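Local atomic coordinates of TATA-box-binding protein (PDB entry 2Z8U), a protein that probably binds the TATA box of archaeal promoters as a general transcription initiation factor, helping to activate genes transcribed by RNA polymerase. Residues M35-A40 and I88-D93; P11-V16 and M109-D114; E45-L50 and A60-R65; P148-L153 and V160-L165. All coordinates share one frame; numbering follows the deposited sequence.

Contact 1: M35-A40 and I88-D93; sequences MILENA and IKELKD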
loop_
_atom_site.group_PDB
_atom_site.type_symbol
_atom_site.label_atom_id
_atom_site.label_comp_id
_atom_site.label_asym_id
_atom_site.label_seq_id
_atom_site.Cartn_x
_atom_site.Cartn_y
_atom_site.Cartn_z
ATOM N N MET B 35 -15.715 30.442 -32.790
ATOM C CA MET B 35 -16.489 31.358 -33.635
ATOM C C MET B 35 -17.059 30.701 -34.890
ATOM O O MET B 35 -18.034 31.181 -35.452
ATOM C CB MET B 35 -15.647 32.550 -34.067
ATOM C CG MET B 35 -15.326 33.494 -32.944
ATOM S SD MET B 35 -14.300 34.815 -33.581
ATOM C CE MET B 35 -14.133 35.838 -32.167
ATOM N N ILE B 36 -16.459 29.619 -35.342
ATOM C CA ILE B 36 -16.944 29.062 -36.602
ATOM C C ILE B 36 -17.556 27.678 -36.505
ATOM O O ILE B 36 -18.459 27.360 -37.280
ATOM C CB ILE B 36 -15.889 29.126 -37.722
ATOM C CG1 ILE B 36 -14.634 28.383 -37.303
ATOM C CG2 ILE B 36 -15.643 30.605 -38.152
ATOM C CD1 ILE B 36 -13.557 28.302 -38.349
ATOM N N LEU B 37 -17.090 26.852 -35.580
ATOM C CA LEU B 37 -17.734 25.552 -35.397
ATOM C C LEU B 37 -19.079 25.696 -34.706
ATOM O O LEU B 37 -19.169 26.269 -33.625
ATOM C CB LEU B 37 -16.858 24.583 -34.616
ATOM C CG LEU B 37 -15.500 24.238 -35.213
ATOM C CD1 LEU B 37 -14.863 23.136 -34.375
ATOM C CD2 LEU B 37 -15.622 23.820 -36.675
ATOM N N GLU B 38 -20.116 25.162 -35.339
ATOM C CA GLU B 38 -21.413 25.036 -34.686
ATOM C C GLU B 38 -21.329 23.905 -33.659
ATOM O O GLU B 38 -20.602 22.934 -33.869
ATOM C CB GLU B 38 -22.510 24.760 -35.716
ATOM C CG GLU B 38 -22.828 25.945 -36.642
ATOM C CD GLU B 38 -23.601 27.071 -35.965
ATOM O OE1 GLU B 38 -24.560 26.781 -35.207
ATOM O OE2 GLU B 38 -23.259 28.258 -36.206
ATOM N N ASN B 39 -22.044 24.046 -32.545
ATOM C CA ASN B 39 -22.079 23.018 -31.501
ATOM C C ASN B 39 -20.798 22.966 -30.670
ATOM O O ASN B 39 -20.466 21.905 -30.112
ATOM C CB ASN B 39 -22.328 21.623 -32.108
ATOM C CG ASN B 39 -23.643 21.527 -32.864
ATOM O OD1 ASN B 39 -23.771 20.731 -33.794
ATOM N ND2 ASN B 39 -24.626 22.328 -32.468
ATOM N N ALA B 40 -20.069 24.083 -30.608
ATOM C CA ALA B 40 -18.764 24.125 -29.930
ATOM C C ALA B 40 -18.933 24.611 -28.510
ATOM O O ALA B 40 -19.609 25.623 -28.263
ATOM C CB ALA B 40 -17.775 25.025 -30.679
ATOM N N ILE B 88 -11.464 20.259 -40.320
ATOM C CA ILE B 88 -10.237 20.871 -40.870
ATOM C C ILE B 88 -10.548 21.855 -42.020
ATOM O O ILE B 88 -10.054 22.987 -42.050
ATOM C CB ILE B 88 -9.209 19.758 -41.314
ATOM C CG1 ILE B 88 -8.635 19.070 -40.061
ATOM C CG2 ILE B 88 -8.101 20.330 -42.243
ATOM C CD1 ILE B 88 -7.679 17.924 -40.348
ATOM N N LYS B 89 -11.381 21.414 -42.957
ATOM C CA LYS B 89 -11.798 22.285 -44.066
ATOM C C LYS B 89 -12.434 23.577 -43.559
ATOM O O LYS B 89 -12.135 24.647 -44.068
ATOM C CB LYS B 89 -12.749 21.560 -44.996
ATOM C CG LYS B 89 -13.273 22.420 -46.134
ATOM C CD LYS B 89 -14.042 21.550 -47.114
ATOM C CE LYS B 89 -14.437 22.344 -48.351
ATOM N NZ LYS B 89 -15.121 23.625 -48.045
ATOM N N GLU B 90 -13.324 23.492 -42.574
ATOM C CA GLU B 90 -13.929 24.719 -42.033
ATOM C C GLU B 90 -12.890 25.651 -41.457
ATOM O O GLU B 90 -12.900 26.851 -41.732
ATOM C CB GLU B 90 -14.942 24.410 -40.942
ATOM C CG GLU B 90 -16.193 23.729 -41.416
ATOM C CD GLU B 90 -17.089 23.483 -40.233
ATOM O OE1 GLU B 90 -17.627 24.468 -39.686
ATOM O OE2 GLU B 90 -17.232 22.325 -39.832
ATOM N N LEU B 91 -11.986 25.101 -40.648
ATOM C CA LEU B 91 -10.914 25.917 -40.053
ATOM C C LEU B 91 -9.989 26.492 -41.125
ATOM O O LEU B 91 -9.650 27.684 -41.079
ATOM C CB LEU B 91 -10.122 25.127 -38.984
ATOM C CG LEU B 91 -10.927 24.384 -37.897
ATOM C CD1 LEU B 91 -9.929 23.786 -36.879
ATOM C CD2 LEU B 91 -12.002 25.207 -37.202
ATOM N N LYS B 92 -9.612 25.676 -42.114
ATOM C CA LYS B 92 -8.822 26.174 -43.242
ATOM C C LYS B 92 -9.557 27.307 -43.976
ATOM O O LYS B 92 -8.965 28.337 -44.277
ATOM C CB LYS B 92 -8.449 25.053 -44.236
ATOM C CG LYS B 92 -7.887 25.581 -45.559
ATOM C CD LYS B 92 -7.427 24.464 -46.504
ATOM C CE LYS B 92 -6.866 25.058 -47.811
ATOM N NZ LYS B 92 -6.918 24.071 -48.932
ATOM N N ASP B 93 -10.843 27.096 -44.258
ATOM C CA ASP B 93 -11.669 28.093 -44.939
ATOM C C ASP B 93 -11.724 29.384 -44.125
ATOM O O ASP B 93 -11.698 30.487 -44.685
ATOM C CB ASP B 93 -13.079 27.540 -45.176
ATOM C CG ASP B 93 -13.143 26.578 -46.340
ATOM O OD1 ASP B 93 -12.123 26.447 -47.060
ATOM O OD2 ASP B 93 -14.202 25.928 -46.517
HETATM O O HOH W 1 -20.218 25.105 -38.467
#
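I36 and L91 meet at a slant, the end of one branch against the end of another: I36 CD1 lies 3.6 Å from L91 CD2. The I36 torsion explains the reach. With chi1 at 58°, CG1 is wedged between the backbone N and the carbonyl carbon and runs straight out toward helix 77-94, where CD1 also rests 3.7 Å from E90 O. L37 comes to the same methyl from another direction. Its side chain stands roughly at right angles to that of L91, with L37 CD2 3.9 Å from L91 CD2, so a single leucine methyl is shared by two neighbouring residues. L37 CD2 also touches the carboxylate of E90, with E90 OE1 3.7 Å away. A water ties this edge together: it donates to I36 O and to E90 OE1 (2.9 Å from the water oxygen) and accepts from E38 N. I96 and A94 extend the apolar surface around I36, and I87 does so for L37. The chemistry is thus a small aliphatic patch with a water-mediated polar rim, joining the end of helix 30-36 to the long helix 77-94 without any direct polar bond between them.

Contact 2: P11-V16 and M109-D114; sequences PEIKIV and MVATAD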
loop_
_atom_site.group_PDB
_atom_site.type_symbol
_atom_site.label_atom_id
_atom_site.label_comp_id
_atom_site.label_asym_id
_atom_site.label_seq_id
_atom_site.Cartn_x
_atom_site.Cartn_y
_atom_site.Cartn_z
ATOM N N PRO B 11 -18.179 -17.450 -33.645
ATOM C CA PRO B 11 -18.010 -16.136 -33.049
ATOM C C PRO B 11 -17.134 -15.249 -33.932
ATOM O O PRO B 11 -16.044 -15.658 -34.349
ATOM C CB PRO B 11 -17.307 -16.438 -31.725
ATOM C CG PRO B 11 -17.777 -17.803 -31.363
ATOM C CD PRO B 11 -18.029 -18.538 -32.657
ATOM N N GLU B 12 -17.627 -14.047 -34.214
ATOM C CA GLU B 12 -16.901 -13.101 -35.046
ATOM C C GLU B 12 -16.896 -11.721 -34.404
ATOM O O GLU B 12 -17.861 -11.355 -33.743
ATOM C CB GLU B 12 -17.559 -13.048 -36.429
ATOM C CG GLU B 12 -16.651 -12.534 -37.520
ATOM C CD GLU B 12 -17.261 -12.642 -38.916
ATOM O OE1 GLU B 12 -16.831 -11.864 -39.781
ATOM O OE2 GLU B 12 -18.159 -13.472 -39.144
ATOM N N ILE B 13 -15.812 -10.968 -34.615
ATOM C CA ILE B 13 -15.640 -9.620 -34.087
ATOM C C ILE B 13 -16.372 -8.577 -34.934
ATOM O O ILE B 13 -16.236 -8.558 -36.160
ATOM C CB ILE B 13 -14.112 -9.253 -34.004
ATOM C CG1 ILE B 13 -13.422 -10.003 -32.853
ATOM C CG2 ILE B 13 -13.867 -7.731 -33.999
ATOM C CD1 ILE B 13 -14.017 -9.780 -31.448
ATOM N N LYS B 14 -17.152 -7.728 -34.274
ATOM C CA LYS B 14 -17.716 -6.524 -34.894
ATOM C C LYS B 14 -17.201 -5.318 -34.140
ATOM O O LYS B 14 -17.323 -5.268 -32.915
ATOM C CB LYS B 14 -19.250 -6.563 -34.833
ATOM C CG LYS B 14 -19.915 -5.245 -35.251
ATOM C CD LYS B 14 -21.419 -5.419 -35.498
ATOM C CE LYS B 14 -22.044 -4.140 -36.083
ATOM N NZ LYS B 14 -21.148 -3.437 -37.067
ATOM N N ILE B 15 -16.620 -4.346 -34.858
ATOM C CA ILE B 15 -16.153 -3.113 -34.235
ATOM C C ILE B 15 -17.367 -2.195 -34.148
ATOM O O ILE B 15 -18.103 -2.007 -35.136
ATOM C CB ILE B 15 -15.014 -2.461 -35.046
ATOM C CG1 ILE B 15 -13.850 -3.454 -35.230
ATOM C CG2 ILE B 15 -14.585 -1.112 -34.425
ATOM C CD1 ILE B 15 -13.219 -3.926 -33.945
ATOM N N VAL B 16 -17.623 -1.693 -32.954
ATOM C CA VAL B 16 -18.826 -0.907 -32.726
ATOM C C VAL B 16 -18.460 0.559 -32.630
ATOM O O VAL B 16 -19.187 1.420 -33.121
ATOM C CB VAL B 16 -19.645 -1.413 -31.510
ATOM C CG1 VAL B 16 -20.706 -0.397 -31.111
ATOM C CG2 VAL B 16 -20.329 -2.745 -31.851
ATOM N N MET B 109 -10.920 0.955 -29.070
ATOM C CA MET B 109 -12.051 0.420 -29.845
ATOM C C MET B 109 -12.917 -0.417 -28.935
ATOM O O MET B 109 -12.419 -1.026 -27.989
ATOM C CB MET B 109 -11.594 -0.497 -30.984
ATOM C CG MET B 109 -10.410 -0.037 -31.796
ATOM S SD MET B 109 -9.759 -1.250 -32.972
ATOM C CE MET B 109 -10.822 -0.936 -34.364
ATOM N N VAL B 110 -14.210 -0.452 -29.230
ATOM C CA VAL B 110 -15.128 -1.389 -28.594
ATOM C C VAL B 110 -15.441 -2.413 -29.686
ATOM O O VAL B 110 -15.829 -2.034 -30.796
ATOM C CB VAL B 110 -16.443 -0.708 -28.127
ATOM C CG1 VAL B 110 -17.498 -1.737 -27.723
ATOM C CG2 VAL B 110 -16.194 0.257 -26.954
ATOM N N ALA B 111 -15.209 -3.693 -29.377
ATOM C CA ALA B 111 -15.575 -4.791 -30.258
ATOM C C ALA B 111 -16.570 -5.653 -29.490
ATOM O O ALA B 111 -16.492 -5.781 -28.249
ATOM C CB ALA B 111 -14.373 -5.606 -30.621
ATOM N N THR B 112 -17.502 -6.245 -30.235
ATOM C CA THR B 112 -18.454 -7.185 -29.662
ATOM C C THR B 112 -18.427 -8.507 -30.435
ATOM O O THR B 112 -18.046 -8.568 -31.631
ATOM C CB THR B 112 -19.901 -6.622 -29.646
ATOM O OG1 THR B 112 -20.335 -6.347 -30.992
ATOM C CG2 THR B 112 -19.984 -5.320 -28.802
ATOM N N ALA B 113 -18.804 -9.567 -29.720
ATOM C CA ALA B 113 -18.930 -10.881 -30.309
ATOM C C ALA B 113 -19.952 -11.676 -29.495
ATOM O O ALA B 113 -20.397 -11.252 -28.440
ATOM C CB ALA B 113 -17.591 -11.582 -30.356
ATOM N N ASP B 114 -20.363 -12.817 -30.018
ATOM C CA ASP B 114 -21.308 -13.639 -29.292
ATOM C C ASP B 114 -20.687 -15.003 -29.131
ATOM O O ASP B 114 -20.171 -15.576 -30.097
ATOM C CB ASP B 114 -22.661 -13.687 -30.012
ATOM C CG ASP B 114 -23.519 -12.469 -29.701
ATOM O OD1 ASP B 114 -24.149 -12.425 -28.637
ATOM O OD2 ASP B 114 -23.573 -11.540 -30.513
HETATM O O HOH W 2 -20.017 -13.200 -32.722
#
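I15 and M109 form the apolar centre. The methionine chain bends at chi3 (86°) and brings its CE against the isoleucine, 3.8 Å from I15 CG2 and nearly as near to I15 CD1. The same CD1 also meets A111, 3.9 Å from A111 CB, while I13 CG2 comes to the same methyl beside it and I13 CD1 approaches A113 CB. The alanines of 109-114 thus receive the branched ends of I13 and I15. Across the sheet from I15 and A111, V16 CG2 leans on T112, 3.7 Å from T112 OG1.

Around these side chains the backbones pair in antiparallel fashion. K14 and T112 make a hydrogen-bonded pair, with K14 N to T112 O at 2.9 Å and T112 N returning to K14 O; I15 and A111 form the non-hydrogen-bonded pair beside it. The next bond, V16 N to V110 O, is 2.8 Å long. Beyond K14, where 11-13 is no longer strand, a water accepts from both E12 N and D114 N. P11 CB finishes the edge, 3.4 Å from D114 O.

This pairing joins the two repeats at the middle of the saddle-shaped TBP sheet. Strand 159-163 bonds to the far side of 105-114, L175 and A171 of helix 168-183 lie against I13, and Q137 and E134 of the second subunit pack on T112 and V16.

Contact 3: E45-L50 and A60-R65; sequences EQFPGL and ALLIFR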
loop_
_atom_site.group_PDB
_atom_site.type_symbol
_atom_site.label_atom_id
_atom_site.label_comp_id
_atom_site.label_asym_id
_atom_site.label_seq_id
_atom_site.Cartn_x
_atom_site.Cartn_y
_atom_site.Cartn_z
ATOM N N GLU B 45 -11.442 29.182 -18.963
ATOM C CA GLU B 45 -11.220 29.359 -17.531
ATOM C C GLU B 45 -11.528 28.090 -16.734
ATOM O O GLU B 45 -11.029 27.910 -15.626
ATOM C CB GLU B 45 -12.044 30.537 -17.011
ATOM C CG GLU B 45 -11.826 31.826 -17.798
ATOM C CD GLU B 45 -10.354 32.195 -17.914
ATOM O OE1 GLU B 45 -9.760 32.590 -16.887
ATOM O OE2 GLU B 45 -9.791 32.091 -19.029
ATOM N N GLN B 46 -12.343 27.212 -17.314
ATOM C CA GLN B 46 -12.772 25.985 -16.657
ATOM C C GLN B 46 -11.943 24.803 -17.121
ATOM O O GLN B 46 -11.556 23.950 -16.317
ATOM C CB GLN B 46 -14.245 25.709 -16.969
ATOM C CG GLN B 46 -15.160 26.914 -16.779
ATOM C CD GLN B 46 -16.620 26.635 -17.126
ATOM O OE1 GLN B 46 -16.958 25.587 -17.699
ATOM N NE2 GLN B 46 -17.493 27.585 -16.793
ATOM N N PHE B 47 -11.681 24.767 -18.430
ATOM C CA PHE B 47 -11.062 23.629 -19.099
ATOM C C PHE B 47 -10.353 24.119 -20.385
ATOM O O PHE B 47 -10.903 24.945 -21.116
ATOM C CB PHE B 47 -12.134 22.571 -19.418
ATOM C CG PHE B 47 -11.598 21.349 -20.093
ATOM C CD1 PHE B 47 -10.947 20.361 -19.362
ATOM C CD2 PHE B 47 -11.732 21.183 -21.467
ATOM C CE1 PHE B 47 -10.437 19.225 -19.991
ATOM C CE2 PHE B 47 -11.223 20.053 -22.107
ATOM C CZ PHE B 47 -10.576 19.069 -21.369
ATOM N N PRO B 48 -9.123 23.629 -20.653
ATOM C CA PRO B 48 -8.343 24.235 -21.730
ATOM C C PRO B 48 -8.765 23.823 -23.151
ATOM O O PRO B 48 -8.415 24.520 -24.096
ATOM C CB PRO B 48 -6.911 23.740 -21.444
ATOM C CG PRO B 48 -6.968 23.104 -20.048
ATOM C CD PRO B 48 -8.357 22.556 -19.998
ATOM N N GLY B 49 -9.495 22.719 -23.293
ATOM C CA GLY B 49 -9.843 22.167 -24.620
ATOM C C GLY B 49 -11.200 22.618 -25.140
ATOM O O GLY B 49 -12.067 23.062 -24.367
ATOM N N LEU B 50 -11.386 22.523 -26.455
ATOM C CA LEU B 50 -12.663 22.874 -27.076
ATOM C C LEU B 50 -13.382 21.611 -27.496
ATOM O O LEU B 50 -12.769 20.722 -28.100
ATOM C CB LEU B 50 -12.453 23.799 -28.295
ATOM C CG LEU B 50 -13.677 24.187 -29.124
ATOM C CD1 LEU B 50 -13.484 25.575 -29.700
ATOM C CD2 LEU B 50 -14.013 23.170 -30.224
ATOM N N ALA B 60 -17.882 13.211 -31.665
ATOM C CA ALA B 60 -17.469 14.363 -30.891
ATOM C C ALA B 60 -15.957 14.526 -30.991
ATOM O O ALA B 60 -15.213 13.536 -31.041
ATOM C CB ALA B 60 -17.890 14.200 -29.430
ATOM N N LEU B 61 -15.517 15.773 -31.013
ATOM C CA LEU B 61 -14.089 16.068 -31.093
ATOM C C LEU B 61 -13.700 16.956 -29.925
ATOM O O LEU B 61 -14.463 17.842 -29.529
ATOM C CB LEU B 61 -13.752 16.768 -32.423
ATOM C CG LEU B 61 -13.959 15.997 -33.745
ATOM C CD1 LEU B 61 -15.357 16.224 -34.315
ATOM C CD2 LEU B 61 -12.950 16.476 -34.746
ATOM N N LEU B 62 -12.511 16.709 -29.385
ATOM C CA LEU B 62 -11.907 17.543 -28.374
ATOM C C LEU B 62 -10.653 18.112 -29.004
ATOM O O LEU B 62 -9.799 17.357 -29.491
ATOM C CB LEU B 62 -11.578 16.731 -27.114
ATOM C CG LEU B 62 -10.762 17.383 -25.979
ATOM C CD1 LEU B 62 -11.415 18.628 -25.407
ATOM C CD2 LEU B 62 -10.501 16.361 -24.871
ATOM N N ILE B 63 -10.588 19.443 -29.070
ATOM C CA ILE B 63 -9.481 20.113 -29.738
ATOM C C ILE B 63 -8.670 20.960 -28.752
ATOM O O ILE B 63 -9.238 21.794 -28.048
ATOM C CB ILE B 63 -9.969 21.035 -30.884
ATOM C CG1 ILE B 63 -10.940 20.291 -31.818
ATOM C CG2 ILE B 63 -8.755 21.628 -31.632
ATOM C CD1 ILE B 63 -11.541 21.139 -32.919
ATOM N N PHE B 64 -7.349 20.778 -28.755
ATOM C CA PHE B 64 -6.468 21.550 -27.875
ATOM C C PHE B 64 -5.675 22.617 -28.646
ATOM O O PHE B 64 -5.489 22.501 -29.856
ATOM C CB PHE B 64 -5.519 20.592 -27.145
ATOM C CG PHE B 64 -6.193 19.753 -26.086
ATOM C CD1 PHE B 64 -6.532 20.309 -24.848
ATOM C CD2 PHE B 64 -6.483 18.424 -26.320
ATOM C CE1 PHE B 64 -7.149 19.538 -23.856
ATOM C CE2 PHE B 64 -7.094 17.633 -25.330
ATOM C CZ PHE B 64 -7.425 18.201 -24.094
ATOM N N ARG B 65 -5.205 23.648 -27.933
ATOM C CA ARG B 65 -4.314 24.672 -28.496
ATOM C C ARG B 65 -3.034 24.057 -29.121
ATOM O O ARG B 65 -2.534 24.556 -30.109
ATOM C CB ARG B 65 -3.950 25.706 -27.398
ATOM C CG ARG B 65 -3.201 26.950 -27.864
ATOM C CD ARG B 65 -3.368 28.145 -26.864
ATOM N NE ARG B 65 -4.792 28.416 -26.592
ATOM C CZ ARG B 65 -5.605 29.151 -27.365
ATOM N NH1 ARG B 65 -5.161 29.762 -28.464
ATOM N NH2 ARG B 65 -6.882 29.291 -27.026
HETATM O O HOH W 3 -5.956 23.791 -25.244
#
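The F47 ring meets L62 at its edge: L62 CD1 lies close to the ring plane, 3.6 Å from F47 CE2. One face of F47 is taken by P48, whose CD sits 3.4 Å above the plane of the ring and toward its rim. F47 extends to this meeting with CG anti to the backbone N (chi1 -179°). A second ring, F64, approaches obliquely, its CZ 4.3 Å from F47 CZ, and lies against G49, with F64 CD1 3.8 Å from G49 CA. With no side chain of its own, G49 lets the L62 methyl and the F64 ring close on its CA. The two rings are consistent with the phenylalanine pair that TBPs push into the TATA box. A water in the plane of the F64 ring, at its edge, links P48 O to R65 N.

Beyond G49, L50 and I63 form an antiparallel hydrogen-bonded pair, closed by two reciprocal bonds: L50 N to I63 O at 2.8 Å and I63 N to L50 O at 2.7 Å.

The pair lies at the open end of the hairpin of strands 50-54 and 59-63; V33 of helix 30-36 backs L50, and strand 68-72 borders 59-63.

Contact 4: P148-L153 and V160-L165; sequences PKVVVL and VVITGL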
loop_
_atom_site.group_PDB
_atom_site.type_symbol
_atom_site.label_atom_id
_atom_site.label_comp_id
_atom_site.label_asym_id
_atom_site.label_seq_id
_atom_site.Cartn_x
_atom_site.Cartn_y
_atom_site.Cartn_z
ATOM N N PRO B 148 -3.750 -9.505 -26.033
ATOM C CA PRO B 148 -3.510 -8.066 -26.025
ATOM C C PRO B 148 -4.000 -7.456 -24.718
ATOM O O PRO B 148 -4.764 -8.094 -23.977
ATOM C CB PRO B 148 -4.338 -7.558 -27.218
ATOM C CG PRO B 148 -5.396 -8.567 -27.408
ATOM C CD PRO B 148 -4.796 -9.889 -27.000
ATOM N N LYS B 149 -3.540 -6.248 -24.427
ATOM C CA LYS B 149 -3.921 -5.557 -23.196
ATOM C C LYS B 149 -5.328 -5.013 -23.369
ATOM O O LYS B 149 -5.519 -3.917 -23.900
ATOM C CB LYS B 149 -2.926 -4.436 -22.896
ATOM C CG LYS B 149 -3.290 -3.570 -21.699
ATOM C CD LYS B 149 -2.369 -2.348 -21.621
ATOM C CE LYS B 149 -2.852 -1.393 -20.526
ATOM N NZ LYS B 149 -2.098 -0.105 -20.577
ATOM N N VAL B 150 -6.317 -5.806 -22.953
ATOM C CA VAL B 150 -7.726 -5.453 -23.136
ATOM C C VAL B 150 -8.545 -5.747 -21.884
ATOM O O VAL B 150 -8.112 -6.492 -21.013
ATOM C CB VAL B 150 -8.357 -6.175 -24.351
ATOM C CG1 VAL B 150 -7.665 -5.727 -25.652
ATOM C CG2 VAL B 150 -8.288 -7.674 -24.196
ATOM N N VAL B 151 -9.727 -5.148 -21.809
ATOM C CA VAL B 151 -10.691 -5.454 -20.769
ATOM C C VAL B 151 -11.857 -6.088 -21.448
ATOM O O VAL B 151 -12.367 -5.562 -22.445
ATOM C CB VAL B 151 -11.146 -4.196 -19.978
ATOM C CG1 VAL B 151 -12.331 -4.544 -19.020
ATOM C CG2 VAL B 151 -9.989 -3.655 -19.208
ATOM N N VAL B 152 -12.265 -7.245 -20.938
ATOM C CA VAL B 152 -13.369 -8.004 -21.546
ATOM C C VAL B 152 -14.546 -8.056 -20.569
ATOM O O VAL B 152 -14.344 -8.221 -19.373
ATOM C CB VAL B 152 -12.931 -9.443 -21.905
ATOM C CG1 VAL B 152 -14.083 -10.218 -22.590
ATOM C CG2 VAL B 152 -11.683 -9.417 -22.820
ATOM N N LEU B 153 -15.748 -7.851 -21.081
ATOM C CA LEU B 153 -16.959 -8.074 -20.304
ATOM C C LEU B 153 -17.751 -9.186 -20.969
ATOM O O LEU B 153 -18.003 -9.149 -22.182
ATOM C CB LEU B 153 -17.811 -6.810 -20.228
ATOM C CG LEU B 153 -17.072 -5.478 -20.066
ATOM C CD1 LEU B 153 -18.044 -4.340 -20.306
ATOM C CD2 LEU B 153 -16.449 -5.375 -18.686
ATOM N N VAL B 160 -20.155 -10.689 -25.643
ATOM C CA VAL B 160 -18.818 -10.377 -25.128
ATOM C C VAL B 160 -18.489 -8.991 -25.665
ATOM O O VAL B 160 -18.733 -8.706 -26.851
ATOM C CB VAL B 160 -17.772 -11.375 -25.690
ATOM C CG1 VAL B 160 -16.362 -10.948 -25.346
ATOM C CG2 VAL B 160 -18.036 -12.773 -25.170
ATOM N N VAL B 161 -17.945 -8.136 -24.813
ATOM C CA VAL B 161 -17.521 -6.808 -25.251
ATOM C C VAL B 161 -16.043 -6.743 -24.929
ATOM O O VAL B 161 -15.634 -7.026 -23.796
ATOM C CB VAL B 161 -18.272 -5.686 -24.489
ATOM C CG1 VAL B 161 -17.689 -4.282 -24.807
ATOM C CG2 VAL B 161 -19.772 -5.751 -24.758
ATOM N N ILE B 162 -15.234 -6.358 -25.911
ATOM C CA ILE B 162 -13.804 -6.197 -25.681
ATOM C C ILE B 162 -13.445 -4.714 -25.812
ATOM O O ILE B 162 -13.815 -4.085 -26.810
ATOM C CB ILE B 162 -12.990 -7.050 -26.675
ATOM C CG1 ILE B 162 -13.462 -8.519 -26.637
ATOM C CG2 ILE B 162 -11.505 -6.960 -26.365
ATOM C CD1 ILE B 162 -12.983 -9.348 -27.811
ATOM N N THR B 163 -12.765 -4.152 -24.803
ATOM C CA THR B 163 -12.372 -2.731 -24.829
ATOM C C THR B 163 -10.871 -2.577 -24.636
ATOM O O THR B 163 -10.188 -3.525 -24.247
ATOM C CB THR B 163 -13.155 -1.879 -23.789
ATOM O OG1 THR B 163 -12.752 -2.226 -22.456
ATOM C CG2 THR B 163 -14.663 -2.124 -23.886
ATOM N N GLY B 164 -10.338 -1.390 -24.913
ATOM C CA GLY B 164 -8.908 -1.163 -24.758
ATOM C C GLY B 164 -8.101 -1.559 -25.979
ATOM O O GLY B 164 -6.867 -1.502 -25.971
ATOM N N LEU B 165 -8.805 -1.926 -27.043
ATOM C CA LEU B 165 -8.198 -2.379 -28.296
ATOM C C LEU B 165 -7.498 -1.306 -29.113
ATOM O O LEU B 165 -8.006 -0.202 -29.240
ATOM C CB LEU B 165 -9.278 -2.972 -29.183
ATOM C CG LEU B 165 -9.785 -4.332 -28.743
ATOM C CD1 LEU B 165 -11.159 -4.576 -29.334
ATOM C CD2 LEU B 165 -8.788 -5.381 -29.173
HETATM O O HOH W 4 -4.481 -2.863 -26.233
#
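V151 and T163, V152 and I162, and L153 and V161 are the paired residues of an antiparallel beta hairpin, strands 149-154 and 159-163, in the second half of the TBP saddle. The backbone ladder has two hydrogen-bonded pairs around the non-hydrogen-bonded V152-I162. At L153-V161 both bonds are 2.8 Å, L153 N to V161 O and V161 N to L153 O. At the other end, T163 N reaches V151 O at 2.8 Å, but V151 N sits 37° out of the plane of the T163 carbonyl.

The apolar contacts fall mostly on the face of V150, V152, V160 and I162. V152 CG1 meets V160 CG1 at 3.6 Å, both branches anti to their backbone N, while the V150 and I162 side chains meet at a slant, V150 CB 3.8 Å from I162 CG2, and V150 CG1 reaches L165 CD2 at 3.7 Å. I178 of helix 168-183 packs against V152 and I162 here. On the reverse face, F138 of the second subunit lies on L153.

Polar side-chain and solvent links gather where the hairpin opens. R144 of the second subunit hydrogen-bonds K149 O, and one water donates to both K149 O and G164 O. T163 turns its hydroxyl back over its partner (chi1 69°), giving a weak bond of 3.4 Å from T163 OG1 to V151 O.

In the fold
From the N terminus, 11-16 starts the chain and waits for 109-114, so contact 2 closes the longest loop, one that encloses nearly all of the first repeat. Within it, contact 1 brings 35-40 back to 88-93, tying the short helix 30-36 to helix 77-94. Contact 3, a short hairpin closure, lies inside that loop in turn and touches contact 1 where L37 packs on L50 and I63. Contact 4 follows in series in the second repeat, its own hairpin, and none of the loops cross. Contact 4 adjoins contact 2, since strands 105-114 and 159-163 are neighbours, while contacts 1 and 3 lie on the opposite side of the chain's centre from contacts 2 and 4.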